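Local coordinates for staphylococcal nuclease domain-containing protein 1 (Drosophila melanogaster, PDB 2WAC) that cleaves DNA and RNA as an endonuclease, associates with the RNA-induced silencing complex, and binds peptides with symmetrically dimethylated arginines through its Tudor domain, at residues Pro111-Leu123 with Leu148-Thr162. Residues are numbered along the deposited sequence; the frame is centred on the assembly and turned at random.
Sequences PYATEYALALVAL and LNVELKVTGSPNLAT
Tyr116 reaches past the adjacent strand 159-162, and Leu148 CD1, on the strand beyond, sits over one face of its ring in a CH-pi contact, 3.8 Å from the ring centroid and displaced toward the CE2 rim. Ala161 CB comes in obliquely near CD1, and Val150 CG2 reaches Tyr116 CE1 at 4.0 Å, its side chain crossing the tyrosine at about a right angle. With CG anti to its own carbonyl carbon (chi1 -58°), the ring swings over this patch while the O of Asn159 lies at its edge. Replacing Tyr116 with alanine would probably leave Leu148 CD1 and Val150 CG2 without their aromatic partner and open a gap beside Ala161. Strand 113-118 pairs in parallel register with strand 159-162, though the two short segments are splayed by 70°, and three backbone bonds join them: Ala117 N to Asn159 O, Ala161 N to Ala117 O at 2.9 Å with the donor almost in line with the carbonyl, then Ala119 N to Ala161 O from above the carbonyl plane. This is the parallel pairing within the five-stranded mixed sheet of the staphylococcal nuclease-like domain, an OB-type barrel in this family; strand 17-22 pairs with the other edge of 113-118. Where the strands begin to part, a water bridges Glu115 O and Asn159 N. There Glu115 extends alongside Pro158, with Glu115 CD 3.7 Å from Pro158 CG. The carboxylate's OE2 bonds to Thr17. At the other end Ala119 CB rests against Thr162 CG2 at 3.9 Å. Thr162 is itself held from the next strand: Glu151 OE2 takes bonds from Thr162 OG1, on its anti lone pair, and from Asn149 ND2, above the carboxylate plane. Glu151 and Leu152 form a classic beta bulge opposite Leu160, and Asn159 OD1 accepts Val154 N at 2.8 Å.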
loop_
_atom_site.group_PDB
_atom_site.type_symbol
_atom_site.label_atom_id
_atom_site.label_comp_id
_atom_site.label_asym_id
_atom_site.label_seq_id
_atom_site.Cartn_x
_atom_site.Cartn_y
_atom_site.Cartn_z
ATOM N N PRO A 111 -11.646 2.865 6.216
ATOM C CA PRO A 111 -10.584 3.374 5.342
ATOM C C PRO A 111 -10.735 2.902 3.892
ATOM O O PRO A 111 -11.027 1.727 3.654
ATOM C CB PRO A 111 -9.317 2.787 5.962
ATOM C CG PRO A 111 -9.656 2.616 7.402
ATOM C CD PRO A 111 -11.094 2.189 7.407
ATOM N N TYR A 112 -10.542 3.814 2.938
ATOM C CA TYR A 112 -10.699 3.482 1.517
ATOM C C TYR A 112 -9.468 2.836 0.874
ATOM O O TYR A 112 -9.514 2.421 -0.284
ATOM C CB TYR A 112 -11.204 4.692 0.714
ATOM C CG TYR A 112 -12.683 4.930 0.917
ATOM C CD1 TYR A 112 -13.627 4.073 0.347
ATOM C CD2 TYR A 112 -13.140 5.991 1.696
ATOM C CE1 TYR A 112 -14.988 4.273 0.541
ATOM C CE2 TYR A 112 -14.503 6.201 1.894
ATOM C CZ TYR A 112 -15.418 5.339 1.312
ATOM O OH TYR A 112 -16.765 5.537 1.504
ATOM N N ALA A 113 -8.384 2.735 1.640
ATOM C CA ALA A 113 -7.197 1.993 1.219
ATOM C C ALA A 113 -6.860 0.890 2.223
ATOM O O ALA A 113 -7.018 1.068 3.433
ATOM C CB ALA A 113 -6.012 2.932 1.032
ATOM N N THR A 114 -6.397 -0.247 1.707
ATOM C CA THR A 114 -6.050 -1.408 2.528
ATOM C C THR A 114 -4.634 -1.867 2.198
ATOM O O THR A 114 -4.274 -1.978 1.024
ATOM C CB THR A 114 -7.046 -2.574 2.300
ATOM O OG1 THR A 114 -8.387 -2.098 2.470
ATOM C CG2 THR A 114 -6.791 -3.725 3.278
ATOM N N GLU A 115 -3.839 -2.131 3.234
ATOM C CA GLU A 115 -2.470 -2.612 3.055
ATOM C C GLU A 115 -2.403 -4.128 2.859
ATOM O O GLU A 115 -3.104 -4.884 3.533
ATOM C CB GLU A 115 -1.586 -2.195 4.233
ATOM C CG GLU A 115 -0.091 -2.359 3.966
ATOM C CD GLU A 115 0.786 -1.847 5.097
ATOM O OE1 GLU A 115 0.256 -1.495 6.176
ATOM O OE2 GLU A 115 2.018 -1.804 4.901
ATOM N N TYR A 116 -1.547 -4.552 1.929
ATOM C CA TYR A 116 -1.290 -5.966 1.664
ATOM C C TYR A 116 0.204 -6.213 1.544
ATOM O O TYR A 116 0.961 -5.298 1.222
ATOM C CB TYR A 116 -1.954 -6.406 0.357
ATOM C CG TYR A 116 -3.445 -6.205 0.311
ATOM C CD1 TYR A 116 -4.313 -7.187 0.788
ATOM C CD2 TYR A 116 -3.994 -5.033 -0.214
ATOM C CE1 TYR A 116 -5.688 -7.007 0.748
ATOM C CE2 TYR A 116 -5.372 -4.842 -0.256
ATOM C CZ TYR A 116 -6.211 -5.836 0.223
ATOM O OH TYR A 116 -7.575 -5.663 0.185
ATOM N N ALA A 117 0.621 -7.451 1.788
ATOM C CA ALA A 117 1.977 -7.881 1.471
ATOM C C ALA A 117 1.959 -8.546 0.100
ATOM O O ALA A 117 1.083 -9.371 -0.174
ATOM C CB ALA A 117 2.489 -8.849 2.528
ATOM N N LEU A 118 2.907 -8.185 -0.766
ATOM C CA LEU A 118 3.030 -8.848 -2.066
ATOM C C LEU A 118 3.447 -10.295 -1.828
ATOM O O LEU A 118 4.518 -10.562 -1.277
ATOM C CB LEU A 118 4.022 -8.121 -2.985
ATOM C CG LEU A 118 4.075 -8.537 -4.464
ATOM C CD1 LEU A 118 2.763 -8.246 -5.190
ATOM C CD2 LEU A 118 5.236 -7.852 -5.170
ATOM N N ALA A 119 2.581 -11.219 -2.234
ATOM C CA ALA A 119 2.699 -12.630 -1.862
ATOM C C ALA A 119 4.004 -13.286 -2.308
ATOM O O ALA A 119 4.368 -13.228 -3.484
ATOM C CB ALA A 119 1.501 -13.420 -2.378
ATOM N N LEU A 120 4.701 -13.884 -1.340
ATOM C CA LEU A 120 5.866 -14.755 -1.574
ATOM C C LEU A 120 7.104 -14.081 -2.185
ATOM O O LEU A 120 7.981 -14.759 -2.725
ATOM C CB LEU A 120 5.472 -15.993 -2.401
ATOM C CG LEU A 120 4.258 -16.846 -2.009
ATOM C CD1 LEU A 120 4.068 -17.951 -3.032
ATOM C CD2 LEU A 120 4.393 -17.436 -0.608
ATOM N N VAL A 121 7.177 -12.759 -2.083
ATOM C CA VAL A 121 8.297 -11.997 -2.633
ATOM C C VAL A 121 9.217 -11.514 -1.509
ATOM O O VAL A 121 8.752 -10.927 -0.529
ATOM C CB VAL A 121 7.792 -10.801 -3.493
ATOM C CG1 VAL A 121 8.883 -9.769 -3.712
ATOM C CG2 VAL A 121 7.251 -11.293 -4.832
ATOM N N ALA A 122 10.512 -11.786 -1.651
ATOM C CA ALA A 122 11.520 -11.265 -0.732
ATOM C C ALA A 122 12.475 -10.348 -1.487
ATOM O O ALA A 122 12.924 -10.685 -2.585
ATOM C CB ALA A 122 12.284 -12.405 -0.066
ATOM N N LEU A 123 12.773 -9.187 -0.904
ATOM C CA LEU A 123 13.731 -8.251 -1.495
ATOM C C LEU A 123 15.137 -8.854 -1.548
ATOM O O LEU A 123 15.498 -9.652 -0.681
ATOM C CB LEU A 123 13.759 -6.929 -0.719
ATOM C CG LEU A 123 12.692 -5.864 -0.989
ATOM C CD1 LEU A 123 12.886 -4.721 -0.016
ATOM C CD2 LEU A 123 12.735 -5.350 -2.428
ATOM N N LEU A 148 -6.671 -8.129 -7.813
ATOM C CA LEU A 148 -6.072 -8.571 -6.557
ATOM C C LEU A 148 -6.728 -9.851 -6.050
ATOM O O LEU A 148 -7.954 -9.976 -6.067
ATOM C CB LEU A 148 -6.176 -7.460 -5.498
ATOM C CG LEU A 148 -5.676 -7.701 -4.067
ATOM C CD1 LEU A 148 -5.101 -6.429 -3.480
ATOM C CD2 LEU A 148 -6.768 -8.274 -3.154
ATOM N N ASN A 149 -5.902 -10.793 -5.604
ATOM C CA ASN A 149 -6.381 -11.982 -4.905
ATOM C C ASN A 149 -5.672 -12.137 -3.566
ATOM O O ASN A 149 -4.444 -12.122 -3.508
ATOM C CB ASN A 149 -6.180 -13.242 -5.754
ATOM C CG ASN A 149 -6.792 -14.481 -5.113
ATOM O OD1 ASN A 149 -7.977 -14.502 -4.775
ATOM N ND2 ASN A 149 -5.983 -15.520 -4.948
ATOM N N VAL A 150 -6.450 -12.278 -2.494
ATOM C CA VAL A 150 -5.886 -12.533 -1.171
ATOM C C VAL A 150 -5.513 -14.012 -1.080
ATOM O O VAL A 150 -6.368 -14.886 -1.235
ATOM C CB VAL A 150 -6.862 -12.130 -0.030
ATOM C CG1 VAL A 150 -6.293 -12.509 1.337
ATOM C CG2 VAL A 150 -7.161 -10.635 -0.082
ATOM N N GLU A 151 -4.231 -14.280 -0.842
ATOM C CA GLU A 151 -3.712 -15.652 -0.819
ATOM C C GLU A 151 -3.698 -16.251 0.584
ATOM O O GLU A 151 -3.914 -17.452 0.756
ATOM C CB GLU A 151 -2.302 -15.708 -1.417
ATOM C CG GLU A 151 -2.179 -15.155 -2.840
ATOM C CD GLU A 151 -2.870 -16.012 -3.893
ATOM O OE1 GLU A 151 -3.165 -17.196 -3.626
ATOM O OE2 GLU A 151 -3.117 -15.495 -5.002
ATOM N N LEU A 152 -3.430 -15.408 1.578
ATOM C CA LEU A 152 -3.396 -15.835 2.972
ATOM C C LEU A 152 -3.735 -14.681 3.900
ATOM O O LEU A 152 -3.155 -13.600 3.797
ATOM C CB LEU A 152 -2.018 -16.402 3.344
ATOM C CG LEU A 152 -1.896 -17.119 4.697
ATOM C CD1 LEU A 152 -2.554 -18.495 4.656
ATOM C CD2 LEU A 152 -0.443 -17.244 5.110
ATOM N N LYS A 153 -4.682 -14.925 4.802
ATOM C CA LYS A 153 -4.972 -13.995 5.889
ATOM C C LYS A 153 -3.904 -14.137 6.970
ATOM O O LYS A 153 -3.544 -15.251 7.354
ATOM C CB LYS A 153 -6.351 -14.271 6.491
ATOM C CG LYS A 153 -7.519 -14.068 5.540
ATOM C CD LYS A 153 -8.808 -14.591 6.157
ATOM C CE LYS A 153 -9.979 -14.499 5.187
ATOM N NZ LYS A 153 -10.401 -13.087 4.954
ATOM N N VAL A 154 -3.397 -13.001 7.441
ATOM C CA VAL A 154 -2.405 -12.968 8.512
ATOM C C VAL A 154 -2.962 -12.141 9.661
ATOM O O VAL A 154 -3.382 -11.000 9.466
ATOM C CB VAL A 154 -1.055 -12.358 8.043
ATOM C CG1 VAL A 154 -0.007 -12.457 9.149
ATOM C CG2 VAL A 154 -0.554 -13.047 6.780
ATOM N N THR A 155 -2.970 -12.720 10.858
ATOM C CA THR A 155 -3.476 -12.027 12.038
ATOM C C THR A 155 -2.514 -10.921 12.479
ATOM O O THR A 155 -1.332 -11.175 12.725
ATOM C CB THR A 155 -3.748 -13.010 13.198
ATOM O OG1 THR A 155 -4.567 -14.089 12.729
ATOM C CG2 THR A 155 -4.456 -12.309 14.355
ATOM N N GLY A 156 -3.027 -9.695 12.548
ATOM C CA GLY A 156 -2.279 -8.562 13.093
ATOM C C GLY A 156 -1.338 -7.841 12.144
ATOM O O GLY A 156 -0.640 -6.911 12.554
ATOM N N SER A 157 -1.304 -8.268 10.883
ATOM C CA SER A 157 -0.499 -7.601 9.857
ATOM C C SER A 157 -1.141 -7.756 8.469
ATOM O O SER A 157 -2.106 -8.509 8.326
ATOM C CB SER A 157 0.949 -8.115 9.882
ATOM O OG SER A 157 1.012 -9.501 9.638
ATOM N N PRO A 158 -0.631 -7.030 7.450
ATOM C CA PRO A 158 -1.215 -7.099 6.103
ATOM C C PRO A 158 -1.305 -8.515 5.522
ATOM O O PRO A 158 -0.348 -9.288 5.613
ATOM C CB PRO A 158 -0.263 -6.239 5.265
ATOM C CG PRO A 158 0.332 -5.292 6.235
ATOM C CD PRO A 158 0.494 -6.074 7.500
ATOM N N ASN A 159 -2.457 -8.845 4.941
ATOM C CA ASN A 159 -2.670 -10.145 4.301
ATOM C C ASN A 159 -1.832 -10.299 3.032
ATOM O O ASN A 159 -1.519 -9.310 2.367
ATOM C CB ASN A 159 -4.158 -10.351 3.979
ATOM C CG ASN A 159 -5.036 -10.386 5.225
ATOM O OD1 ASN A 159 -4.568 -10.675 6.326
ATOM N ND2 ASN A 159 -6.321 -10.101 5.047
ATOM N N LEU A 160 -1.461 -11.538 2.713
ATOM C CA LEU A 160 -0.720 -11.844 1.485
ATOM C C LEU A 160 -1.641 -11.772 0.269
ATOM O O LEU A 160 -2.719 -12.369 0.268
ATOM C CB LEU A 160 -0.072 -13.235 1.572
ATOM C CG LEU A 160 1.338 -13.410 2.153
ATOM C CD1 LEU A 160 1.475 -12.856 3.569
ATOM C CD2 LEU A 160 1.741 -14.883 2.117
ATOM N N ALA A 161 -1.212 -11.040 -0.758
ATOM C CA ALA A 161 -2.013 -10.868 -1.967
ATOM C C ALA A 161 -1.177 -10.923 -3.242
ATOM O O ALA A 161 -0.050 -10.427 -3.276
ATOM C CB ALA A 161 -2.794 -9.556 -1.904
ATOM N N THR A 162 -1.734 -11.535 -4.284
ATOM C CA THR A 162 -1.151 -11.430 -5.620
ATOM C C THR A 162 -1.832 -10.306 -6.394
ATOM O O THR A 162 -2.977 -9.946 -6.108
ATOM C CB THR A 162 -1.252 -12.748 -6.431
ATOM O OG1 THR A 162 -2.611 -13.205 -6.454
ATOM C CG2 THR A 162 -0.350 -13.826 -5.831
HETATM O O HOH W 1 -4.665 -6.856 4.385
#